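PDB 2II2: alpha-11 giardin from Giardia intestinalis, which is an annexin-family protein that binds calcium and probably phospholipid membranes in a calcium-dependent way, and may take part in parasite attachment and cytoskeletal rearrangement. Local coordinates for residues I77-V81 and E108-L112; V81-K85 and A115-T120; F94-H98 and A138-C142; L144-E148 and V179-I183. One frame throughout, in Å; residues are numbered along the deposited sequence.

In the fold
All four contacts join helices of this all-helical annexin-family chain, at different depths. Contact 3 (94-98 with 138-142) is buried, and there two rings, a cysteine sulfur and a nearly straight imidazole-to-carbonyl hydrogen bond share the interface. Contacts 1 and 2 are successive turns of one crossing between helices 76-89 and 106-120; they share V81 and are partly buried, with aliphatic side chains inside, joined in contact 2 by the Y116 ring, with lysines toward solvent and, in contact 1, a water-bridged ion pair. Contact 4 continues along helix 137-147 from contact 3, and its outer side carries a salt bridge. R109 of contact 1 bonds to the carbonyl oxygens of A145 and E148, tying contact 1 to contact 4.

Contact 1. Residues I77-V81 and E108-L112; sequences ISARV and ERLKL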
loop_
_atom_site.group_PDB
_atom_site.type_symbol
_atom_site.label_atom_id
_atom_site.label_comp_id
_atom_site.label_asym_id
_atom_site.label_seq_id
_atom_site.Cartn_x
_atom_site.Cartn_y
_atom_site.Cartn_z
ATOM N N ILE A 77 -2.367 7.116 -9.594
ATOM C CA ILE A 77 -1.601 8.220 -9.036
ATOM C C ILE A 77 -2.516 9.151 -8.227
ATOM O O ILE A 77 -2.138 9.613 -7.161
ATOM C CB ILE A 77 -0.767 8.957 -10.119
ATOM C CG1 ILE A 77 0.319 8.036 -10.708
ATOM C CG2 ILE A 77 -0.174 10.237 -9.551
ATOM C CD1 ILE A 77 1.348 7.490 -9.684
ATOM N N SER A 78 -3.721 9.416 -8.734
ATOM C CA SER A 78 -4.695 10.216 -8.009
ATOM C C SER A 78 -5.041 9.579 -6.665
ATOM O O SER A 78 -5.095 10.256 -5.637
ATOM C CB SER A 78 -5.964 10.387 -8.849
ATOM O OG SER A 78 -7.003 10.963 -8.111
ATOM N N ALA A 79 -5.217 8.266 -6.678
ATOM C CA ALA A 79 -5.486 7.523 -5.453
ATOM C C ALA A 79 -4.348 7.722 -4.447
ATOM O O ALA A 79 -4.586 7.964 -3.260
ATOM C CB ALA A 79 -5.678 6.043 -5.764
ATOM N N ARG A 80 -3.109 7.609 -4.913
ATOM C CA ARG A 80 -1.954 7.810 -4.033
ATOM C C ARG A 80 -1.936 9.213 -3.444
ATOM O O ARG A 80 -1.656 9.372 -2.241
ATOM C CB ARG A 80 -0.660 7.559 -4.796
ATOM C CG ARG A 80 -0.412 6.090 -5.156
ATOM C CD ARG A 80 0.953 5.946 -5.771
ATOM N NE ARG A 80 1.061 4.689 -6.511
ATOM C CZ ARG A 80 1.903 3.694 -6.231
ATOM N NH1 ARG A 80 2.761 3.754 -5.213
ATOM N NH2 ARG A 80 1.882 2.617 -6.994
ATOM N N VAL A 81 -2.201 10.233 -4.266
ATOM C CA VAL A 81 -2.250 11.599 -3.741
ATOM C C VAL A 81 -3.306 11.702 -2.631
ATOM O O VAL A 81 -3.046 12.261 -1.549
ATOM C CB VAL A 81 -2.548 12.605 -4.872
ATOM C CG1 VAL A 81 -2.882 13.994 -4.304
ATOM C CG2 VAL A 81 -1.378 12.691 -5.843
ATOM N N GLU A 108 7.007 6.059 -10.643
ATOM C CA GLU A 108 5.787 6.257 -9.866
ATOM C C GLU A 108 6.013 7.356 -8.847
ATOM O O GLU A 108 5.130 8.151 -8.574
ATOM C CB GLU A 108 5.342 4.975 -9.167
ATOM C CG GLU A 108 4.707 3.976 -10.132
ATOM C CD GLU A 108 4.510 2.581 -9.545
ATOM O OE1 GLU A 108 5.228 2.183 -8.611
ATOM O OE2 GLU A 108 3.656 1.840 -10.074
ATOM N N ARG A 109 7.217 7.392 -8.283
ATOM C CA ARG A 109 7.580 8.437 -7.340
ATOM C C ARG A 109 7.544 9.816 -8.004
ATOM O O ARG A 109 7.031 10.764 -7.434
ATOM C CB ARG A 109 8.972 8.145 -6.767
ATOM C CG ARG A 109 9.647 9.278 -6.025
ATOM C CD ARG A 109 10.954 8.853 -5.393
ATOM N NE ARG A 109 12.029 8.720 -6.377
ATOM C CZ ARG A 109 13.279 8.386 -6.066
ATOM N NH1 ARG A 109 13.619 8.159 -4.786
ATOM N NH2 ARG A 109 14.192 8.294 -7.038
ATOM N N LEU A 110 8.129 9.923 -9.192
ATOM C CA LEU A 110 8.110 11.179 -9.931
ATOM C C LEU A 110 6.685 11.624 -10.300
ATOM O O LEU A 110 6.313 12.790 -10.109
ATOM C CB LEU A 110 8.974 11.050 -11.185
ATOM C CG LEU A 110 8.982 12.288 -12.081
ATOM C CD1 LEU A 110 9.580 13.511 -11.393
ATOM C CD2 LEU A 110 9.665 11.963 -13.380
ATOM N N LYS A 111 5.877 10.691 -10.784
ATOM C CA LYS A 111 4.507 11.026 -11.141
ATOM C C LYS A 111 3.700 11.435 -9.909
ATOM O O LYS A 111 2.871 12.335 -9.987
ATOM C CB LYS A 111 3.847 9.855 -11.859
ATOM C CG LYS A 111 4.397 9.638 -13.251
ATOM C CD LYS A 111 3.677 8.533 -13.970
ATOM C CE LYS A 111 3.748 8.739 -15.476
ATOM N NZ LYS A 111 5.154 8.897 -15.940
ATOM N N LEU A 112 3.915 10.772 -8.773
ATOM C CA LEU A 112 3.245 11.168 -7.540
ATOM C C LEU A 112 3.659 12.585 -7.164
ATOM O O LEU A 112 2.820 13.402 -6.842
ATOM C CB LEU A 112 3.570 10.204 -6.390
ATOM C CG LEU A 112 3.122 10.642 -4.994
ATOM C CD1 LEU A 112 1.585 10.702 -4.900
ATOM C CD2 LEU A 112 3.670 9.719 -3.917
HETATM O O HOH W 1 3.668 0.398 -7.020
#
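I77 lies against the backbone of the helix opposite: its CG2 comes 3.7 Å from K111 O, while CD1 reaches 4.0 Å from E108 O. The branch is placed by chi1 of -65°, which sets CG1 beside the backbone N and CG2 beside the carbonyl carbon. The K111 side chain crosses that of I77 at about a right angle, and its amine leads away to a salt bridge with D107. One turn on, R80 rests its CB 3.9 Å from L112 CD1 and extends its chain toward E108. The two short helical segments, from helices 76-89 and 106-120 of this annexin-family fold, cross at -66° with axes 10.2 Å apart. R80 NH2 and E108 OE2 form a long salt bridge of 3.6 Å; the oxygen is well out of the guanidinium plane, leaving a contact of charges alone. A water in that plane links the pair by hydrogen bonds, accepting from R80 NH2 at 2.8 Å and donating to E108 OE1 at 2.9 Å. R80 NE is held by N76 and NH1 by I103 O, fixing the guanidinium, while E108 OE1 also takes the T105 N-H. V81 closes the segment, its CG2 packed 3.7 Å from L112 CD1.

Contact 2. Residues V81-K85 and A115-T120; sequences VNVIK and AYKEKT
Y116 O is gripped twice from within its own helix, by T120 OG1 at 2.9 Å and by T120 N, the two donors arriving from opposite faces of the carbonyl plane. The hydroxyl stands 38° out of that plane, and with chi1 at 74° T120 turns its CG2 over the centre of the Y116 ring, 3.8 Å above it. Across the interface K85 CD lies 3.8 Å from T120 CG2 and 3.7 Å from Y116 OH; the lysine chain, bent at chi2 and chi3, crosses the tyrosine at about a right angle. Y116 OH itself is hydrogen-bonded to D127. Helices 76-89 and 106-120 continue here toward the C-terminal end of the latter, crossing at -65° in the calcium-binding annexin fold; the side chain of N82 is about 10 Å from that of E66, which binds calcium in another structure of this protein but has none bound here. I84 CG2 meets Y116 CE1 at 3.8 Å, and L124 of helix 124-131 touches both residues. V81 splits its two methyls: CG2 reaches A115 CB at 3.8 Å, whereas CG1 lies 3.7 Å from K119 CD. Beyond it the K119 chain crosses N82 at about a right angle, its CE passing near the amide oxygen OD1.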
loop_
_atom_site.group_PDB
_atom_site.type_symbol
_atom_site.label_atom_id
_atom_site.label_comp_id
_atom_site.label_asym_id
_atom_site.label_seq_id
_atom_site.Cartn_x
_atom_site.Cartn_y
_atom_site.Cartn_z
ATOM N N VAL A 81 -2.201 10.233 -4.266
ATOM C CA VAL A 81 -2.250 11.599 -3.741
ATOM C C VAL A 81 -3.306 11.702 -2.631
ATOM O O VAL A 81 -3.046 12.261 -1.549
ATOM C CB VAL A 81 -2.548 12.605 -4.872
ATOM C CG1 VAL A 81 -2.882 13.994 -4.304
ATOM C CG2 VAL A 81 -1.378 12.691 -5.843
ATOM N N ASN A 82 -4.484 11.146 -2.883
ATOM C CA ASN A 82 -5.555 11.202 -1.880
ATOM C C ASN A 82 -5.165 10.505 -0.579
ATOM O O ASN A 82 -5.430 11.006 0.510
ATOM C CB ASN A 82 -6.880 10.686 -2.453
ATOM C CG ASN A 82 -7.360 11.546 -3.602
ATOM O OD1 ASN A 82 -6.939 12.694 -3.745
ATOM N ND2 ASN A 82 -8.202 10.989 -4.437
ATOM N N VAL A 83 -4.508 9.366 -0.689
ATOM C CA VAL A 83 -4.068 8.615 0.483
ATOM C C VAL A 83 -3.062 9.443 1.294
ATOM O O VAL A 83 -3.155 9.494 2.521
ATOM C CB VAL A 83 -3.449 7.260 0.055
ATOM C CG1 VAL A 83 -2.700 6.613 1.227
ATOM C CG2 VAL A 83 -4.536 6.318 -0.477
ATOM N N ILE A 84 -2.075 10.071 0.641
ATOM C CA ILE A 84 -1.094 10.894 1.383
ATOM C C ILE A 84 -1.779 12.040 2.094
ATOM O O ILE A 84 -1.519 12.294 3.271
ATOM C CB ILE A 84 0.027 11.479 0.481
ATOM C CG1 ILE A 84 0.876 10.354 -0.102
ATOM C CG2 ILE A 84 0.915 12.470 1.260
ATOM C CD1 ILE A 84 1.630 9.553 0.926
ATOM N N LYS A 85 -2.647 12.756 1.384
ATOM C CA LYS A 85 -3.340 13.875 2.033
ATOM C C LYS A 85 -4.135 13.431 3.274
ATOM O O LYS A 85 -4.061 14.078 4.317
ATOM C CB LYS A 85 -4.215 14.640 1.037
ATOM C CG LYS A 85 -3.422 15.542 0.080
ATOM C CD LYS A 85 -2.532 16.555 0.817
ATOM C CE LYS A 85 -3.347 17.710 1.390
ATOM N NZ LYS A 85 -2.469 18.835 1.841
ATOM N N ALA A 115 1.893 15.062 -9.467
ATOM C CA ALA A 115 0.464 15.127 -9.207
ATOM C C ALA A 115 0.162 15.785 -7.881
ATOM O O ALA A 115 -0.839 16.512 -7.752
ATOM C CB ALA A 115 -0.155 13.752 -9.243
ATOM N N TYR A 116 0.994 15.496 -6.880
ATOM C CA TYR A 116 0.804 16.063 -5.567
ATOM C C TYR A 116 0.989 17.585 -5.593
ATOM O O TYR A 116 0.211 18.309 -4.970
ATOM C CB TYR A 116 1.749 15.401 -4.570
ATOM C CG TYR A 116 1.562 15.849 -3.156
ATOM C CD1 TYR A 116 0.739 15.133 -2.272
ATOM C CD2 TYR A 116 2.222 16.983 -2.687
ATOM C CE1 TYR A 116 0.572 15.553 -0.956
ATOM C CE2 TYR A 116 2.060 17.405 -1.386
ATOM C CZ TYR A 116 1.250 16.689 -0.515
ATOM O OH TYR A 116 1.101 17.077 0.796
ATOM N N LYS A 117 2.029 18.040 -6.290
ATOM C CA LYS A 117 2.286 19.477 -6.467
ATOM C C LYS A 117 1.145 20.148 -7.238
ATOM O O LYS A 117 0.707 21.225 -6.864
ATOM C CB LYS A 117 3.629 19.690 -7.191
ATOM C CG LYS A 117 3.993 21.142 -7.552
ATOM C CD LYS A 117 3.971 22.081 -6.372
ATOM C CE LYS A 117 4.587 23.437 -6.751
ATOM N NZ LYS A 117 6.074 23.464 -6.656
ATOM N N GLU A 118 0.664 19.502 -8.296
ATOM C CA GLU A 118 -0.442 20.064 -9.083
ATOM C C GLU A 118 -1.705 20.165 -8.226
ATOM O O GLU A 118 -2.441 21.149 -8.311
ATOM C CB GLU A 118 -0.690 19.234 -10.346
ATOM C CG GLU A 118 -1.856 19.709 -11.227
ATOM C CD GLU A 118 -1.626 21.077 -11.864
ATOM O OE1 GLU A 118 -0.457 21.432 -12.149
ATOM O OE2 GLU A 118 -2.628 21.800 -12.092
ATOM N N LYS A 119 -1.950 19.163 -7.379
ATOM C CA LYS A 119 -3.185 19.126 -6.596
ATOM C C LYS A 119 -3.166 20.092 -5.408
ATOM O O LYS A 119 -4.148 20.800 -5.140
ATOM C CB LYS A 119 -3.471 17.702 -6.100
ATOM C CG LYS A 119 -4.669 17.612 -5.159
ATOM C CD LYS A 119 -5.520 16.382 -5.432
ATOM C CE LYS A 119 -6.849 16.426 -4.677
ATOM N NZ LYS A 119 -7.663 17.651 -4.963
ATOM N N THR A 120 -2.056 20.099 -4.686
ATOM C CA THR A 120 -1.959 20.796 -3.409
ATOM C C THR A 120 -1.276 22.149 -3.503
ATOM O O THR A 120 -1.410 22.960 -2.590
ATOM C CB THR A 120 -1.172 19.973 -2.342
ATOM O OG1 THR A 120 0.226 19.994 -2.656
ATOM C CG2 THR A 120 -1.682 18.539 -2.265
#

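Contact 3. Residues F94-H98 and A138-C142; sequences FRAIH and ASYLC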
loop_
_atom_site.group_PDB
_atom_site.type_symbol
_atom_site.label_atom_id
_atom_site.label_comp_id
_atom_site.label_asym_id
_atom_site.label_seq_id
_atom_site.Cartn_x
_atom_site.Cartn_y
_atom_site.Cartn_z
ATOM N N PHE A 94 1.660 6.774 9.341
ATOM C CA PHE A 94 2.814 6.279 8.626
ATOM C C PHE A 94 2.503 5.028 7.817
ATOM O O PHE A 94 3.150 4.791 6.787
ATOM C CB PHE A 94 3.986 6.006 9.572
ATOM C CG PHE A 94 4.685 7.247 10.022
ATOM C CD1 PHE A 94 4.700 7.583 11.360
ATOM C CD2 PHE A 94 5.330 8.083 9.117
ATOM C CE1 PHE A 94 5.371 8.736 11.811
ATOM C CE2 PHE A 94 5.996 9.245 9.557
ATOM C CZ PHE A 94 6.014 9.561 10.902
ATOM N N ARG A 95 1.568 4.199 8.276
ATOM C CA ARG A 95 1.288 2.984 7.503
ATOM C C ARG A 95 0.866 3.369 6.072
ATOM O O ARG A 95 1.323 2.775 5.101
ATOM C CB ARG A 95 0.204 2.136 8.153
ATOM C CG ARG A 95 0.604 1.521 9.467
ATOM C CD ARG A 95 -0.470 0.555 9.933
ATOM N NE ARG A 95 -0.047 -0.204 11.100
ATOM C CZ ARG A 95 -0.053 0.257 12.351
ATOM N NH1 ARG A 95 -0.500 1.479 12.624
ATOM N NH2 ARG A 95 0.370 -0.514 13.351
ATOM N N ALA A 96 -0.010 4.372 5.982
ATOM C CA ALA A 96 -0.547 4.799 4.692
ATOM C C ALA A 96 0.523 5.514 3.853
ATOM O O ALA A 96 0.637 5.298 2.638
ATOM C CB ALA A 96 -1.756 5.698 4.874
ATOM N N ILE A 97 1.316 6.391 4.486
ATOM C CA ILE A 97 2.386 7.066 3.738
ATOM C C ILE A 97 3.387 6.042 3.201
ATOM O O ILE A 97 3.797 6.105 2.039
ATOM C CB ILE A 97 3.113 8.131 4.615
ATOM C CG1 ILE A 97 2.113 9.175 5.149
ATOM C CG2 ILE A 97 4.202 8.791 3.794
ATOM C CD1 ILE A 97 2.651 10.001 6.321
ATOM N N HIS A 98 3.767 5.095 4.044
ATOM C CA HIS A 98 4.700 4.064 3.651
ATOM C C HIS A 98 4.193 3.255 2.474
ATOM O O HIS A 98 4.929 2.970 1.523
ATOM C CB HIS A 98 4.987 3.125 4.822
ATOM C CG HIS A 98 5.843 3.731 5.877
ATOM N ND1 HIS A 98 5.970 3.159 7.120
ATOM C CD2 HIS A 98 6.593 4.858 5.892
ATOM C CE1 HIS A 98 6.766 3.912 7.858
ATOM N NE2 HIS A 98 7.180 4.935 7.126
ATOM N N ALA A 138 10.421 5.169 10.922
ATOM C CA ALA A 138 9.253 5.495 10.098
ATOM C C ALA A 138 9.394 6.834 9.385
ATOM O O ALA A 138 9.084 6.950 8.200
ATOM C CB ALA A 138 7.992 5.488 10.928
ATOM N N SER A 139 9.890 7.827 10.117
ATOM C CA SER A 139 10.103 9.146 9.521
ATOM C C SER A 139 11.204 9.172 8.470
ATOM O O SER A 139 11.024 9.761 7.391
ATOM C CB SER A 139 10.341 10.199 10.590
ATOM O OG SER A 139 11.527 9.966 11.340
ATOM N N TYR A 140 12.333 8.530 8.771
ATOM C CA TYR A 140 13.391 8.420 7.794
ATOM C C TYR A 140 12.933 7.701 6.537
ATOM O O TYR A 140 13.331 8.070 5.437
ATOM C CB TYR A 140 14.658 7.751 8.353
ATOM C CG TYR A 140 15.488 8.716 9.135
ATOM C CD1 TYR A 140 15.417 8.763 10.522
ATOM C CD2 TYR A 140 16.324 9.610 8.488
ATOM C CE1 TYR A 140 16.160 9.684 11.257
ATOM C CE2 TYR A 140 17.082 10.547 9.219
ATOM C CZ TYR A 140 16.987 10.562 10.599
ATOM O OH TYR A 140 17.720 11.485 11.314
ATOM N N LEU A 141 12.100 6.666 6.658
ATOM C CA LEU A 141 11.600 5.962 5.468
ATOM C C LEU A 141 10.857 6.929 4.566
ATOM O O LEU A 141 11.017 6.871 3.345
ATOM C CB LEU A 141 10.687 4.819 5.879
ATOM C CG LEU A 141 11.406 3.563 6.371
ATOM C CD1 LEU A 141 10.472 2.705 7.229
ATOM C CD2 LEU A 141 11.941 2.777 5.167
ATOM N N CYS A 142 10.040 7.803 5.166
ATOM C CA CYS A 142 9.253 8.737 4.353
ATOM C C CYS A 142 10.163 9.643 3.527
ATOM O O CYS A 142 10.018 9.775 2.295
ATOM C CB CYS A 142 8.318 9.591 5.192
ATOM S SG CYS A 142 7.011 8.635 6.001
#
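A138 CB sits over one face of the F94 ring, 4.0 Å from its centroid, a CH-pi contact displaced toward the rim. C142 SG approaches the same ring differently, at its edge, with CD2 of F94 3.6 Å away: a cysteine sulfur-aromatic contact. The sulfur is also packed by I97, whose CG2 lies 3.6 Å from it, and CD2 of the H98 imidazole comes near obliquely. With chi1 of -66° SG stands beside its own backbone N, which brings it between F94, I97 and H98. I132, in the loop ahead of helix 137-147, touches both F94 and C142 and adds to this apolar cluster.

The two segments run at only 28° to each other, pairing F94 with A138 and H98 with C142. L141 covers the imidazole off-centre, its CD1 4.3 Å from the centroid of the H98 ring. On the polar side H98 NE2 donates to A138 O over 3.0 Å at 174°, with the oxygen almost exactly in the ring plane. A138 O also accepts the helical bond of C142 N, from the opposite face of its plane, while F94 O lies 3.0 Å above the plane of the H98 ring, toward its rim.

S139 OG bonds to S136 O and A138 N to N218, outside the pair. NE2, as donor to a carbonyl, is expected to be protonated; that straight bond gives the buried imidazole a polar partner and joins the N-terminal part of helix 94-102 to the backbone of helix 137-147.

Contact 4. Residues L144-E148 and V179-I183; sequences LAIRE and VRLII
The R180 guanidinium carries L144 CD1 on one face, 4.0 Å above its plane and offset toward the rim, and E148 OE2 at its edge, in plane. The R147 guanidinium is also covered by leucine: CD2 of L144 lies over one face, 3.4 Å above it. One forked side chain thus reaches two arginines, whose NH2 atoms are 4.4 Å apart. Their like charges are probably eased by acids, as R180 NH1 forms a salt bridge with E148 OE2 at 3.0 Å and R180 NH2 pairs with E176. The E148 bond is weak, bent to 137°, and the carboxylate stands nearly perpendicular to the guanidinium, 85° between planes. E148 gets there by folding back, with chi2 of -76°, from the position just after helix 137-147 ends.

Beneath these charged groups the packing is aliphatic. L144 CD1 meets V179 CG1 at 3.8 Å, and I183 CG2 lies 3.6 Å from L144 O. A145 meets I183 more loosely, its CB 4.4 Å from CD1. A water donates to E148 O and I183 O, bridging the two backbones.

The pair sits where helix 137-147 ends against helix 175-184. V179 and I183 also touch L141 one turn back; L222 and A225 of helix 216-230 touch V179 and I183 respectively, while L102 of helix 94-102 touches both A145 and I183. R109 of helix 106-120 bonds to A145 O and E148 O, bringing helix 106-120 to this end as well.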
loop_
_atom_site.group_PDB
_atom_site.type_symbol
_atom_site.label_atom_id
_atom_site.label_comp_id
_atom_site.label_asym_id
_atom_site.label_seq_id
_atom_site.Cartn_x
_atom_site.Cartn_y
_atom_site.Cartn_z
ATOM N N LEU A 144 13.599 9.530 2.982
ATOM C CA LEU A 144 14.617 8.932 2.119
ATOM C C LEU A 144 14.005 8.219 0.917
ATOM O O LEU A 144 14.597 8.204 -0.161
ATOM C CB LEU A 144 15.596 8.024 2.877
ATOM C CG LEU A 144 16.423 8.729 3.959
ATOM C CD1 LEU A 144 17.405 7.745 4.601
ATOM C CD2 LEU A 144 17.138 9.977 3.457
ATOM N N ALA A 145 12.802 7.671 1.075
ATOM C CA ALA A 145 12.123 7.037 -0.050
ATOM C C ALA A 145 11.976 7.989 -1.232
ATOM O O ALA A 145 12.098 7.582 -2.388
ATOM C CB ALA A 145 10.733 6.526 0.363
ATOM N N ILE A 146 11.681 9.249 -0.950
ATOM C CA ILE A 146 11.469 10.190 -2.029
ATOM C C ILE A 146 12.742 10.942 -2.452
ATOM O O ILE A 146 12.798 11.467 -3.552
ATOM C CB ILE A 146 10.220 11.091 -1.802
ATOM C CG1 ILE A 146 10.422 12.041 -0.625
ATOM C CG2 ILE A 146 8.906 10.225 -1.684
ATOM C CD1 ILE A 146 9.333 13.152 -0.557
ATOM N N ARG A 147 13.773 10.957 -1.604
ATOM C CA ARG A 147 15.019 11.676 -1.895
ATOM C C ARG A 147 16.085 10.830 -2.563
ATOM O O ARG A 147 16.848 11.352 -3.371
ATOM C CB ARG A 147 15.597 12.252 -0.608
ATOM C CG ARG A 147 14.905 13.504 -0.103
ATOM C CD ARG A 147 15.328 13.860 1.314
ATOM N NE ARG A 147 16.745 13.626 1.603
ATOM C CZ ARG A 147 17.252 13.479 2.829
ATOM N NH1 ARG A 147 16.466 13.539 3.911
ATOM N NH2 ARG A 147 18.553 13.263 2.986
ATOM N N GLU A 148 16.171 9.549 -2.200
ATOM C CA GLU A 148 17.355 8.762 -2.528
ATOM C C GLU A 148 17.119 7.762 -3.637
ATOM O O GLU A 148 16.046 7.157 -3.732
ATOM C CB GLU A 148 17.830 8.008 -1.285
ATOM C CG GLU A 148 18.315 8.903 -0.157
ATOM C CD GLU A 148 19.691 9.466 -0.434
ATOM O OE1 GLU A 148 20.380 8.924 -1.324
ATOM O OE2 GLU A 148 20.085 10.433 0.246
ATOM N N VAL A 179 17.755 2.552 7.368
ATOM C CA VAL A 179 16.849 2.969 6.327
ATOM C C VAL A 179 17.644 3.284 5.058
ATOM O O VAL A 179 17.271 2.853 3.953
ATOM C CB VAL A 179 16.013 4.186 6.773
ATOM C CG1 VAL A 179 15.233 4.732 5.589
ATOM C CG2 VAL A 179 15.071 3.776 7.870
ATOM N N ARG A 180 18.736 4.042 5.176
ATOM C CA ARG A 180 19.513 4.406 4.004
ATOM C C ARG A 180 20.010 3.165 3.297
ATOM O O ARG A 180 19.923 3.088 2.061
ATOM C CB ARG A 180 20.677 5.288 4.408
ATOM C CG ARG A 180 21.518 5.756 3.279
ATOM C CD ARG A 180 22.536 6.759 3.798
ATOM N NE ARG A 180 21.910 7.875 4.511
ATOM C CZ ARG A 180 21.384 8.948 3.920
ATOM N NH1 ARG A 180 21.373 9.071 2.595
ATOM N NH2 ARG A 180 20.846 9.903 4.657
ATOM N N LEU A 181 20.537 2.205 4.075
ATOM C CA LEU A 181 21.031 0.966 3.452
ATOM C C LEU A 181 19.963 0.285 2.611
ATOM O O LEU A 181 20.188 -0.033 1.424
ATOM C CB LEU A 181 21.594 0.032 4.509
ATOM C CG LEU A 181 22.337 -1.234 4.055
ATOM C CD1 LEU A 181 23.222 -1.709 5.182
ATOM C CD2 LEU A 181 21.384 -2.356 3.640
ATOM N N ILE A 182 18.793 0.107 3.216
ATOM C CA ILE A 182 17.727 -0.610 2.518
ATOM C C ILE A 182 17.213 0.176 1.306
ATOM O O ILE A 182 17.114 -0.357 0.200
ATOM C CB ILE A 182 16.578 -0.920 3.479
ATOM C CG1 ILE A 182 17.026 -1.897 4.568
ATOM C CG2 ILE A 182 15.412 -1.531 2.741
ATOM C CD1 ILE A 182 16.056 -2.040 5.717
ATOM N N ILE A 183 16.904 1.456 1.524
ATOM C CA ILE A 183 16.306 2.280 0.472
ATOM C C ILE A 183 17.207 2.517 -0.743
ATOM O O ILE A 183 16.693 2.700 -1.860
ATOM C CB ILE A 183 15.812 3.665 1.038
ATOM C CG1 ILE A 183 14.642 3.502 2.001
ATOM C CG2 ILE A 183 15.588 4.704 -0.087
ATOM C CD1 ILE A 183 13.365 3.139 1.339
HETATM O O HOH W 2 15.254 4.492 -3.572
#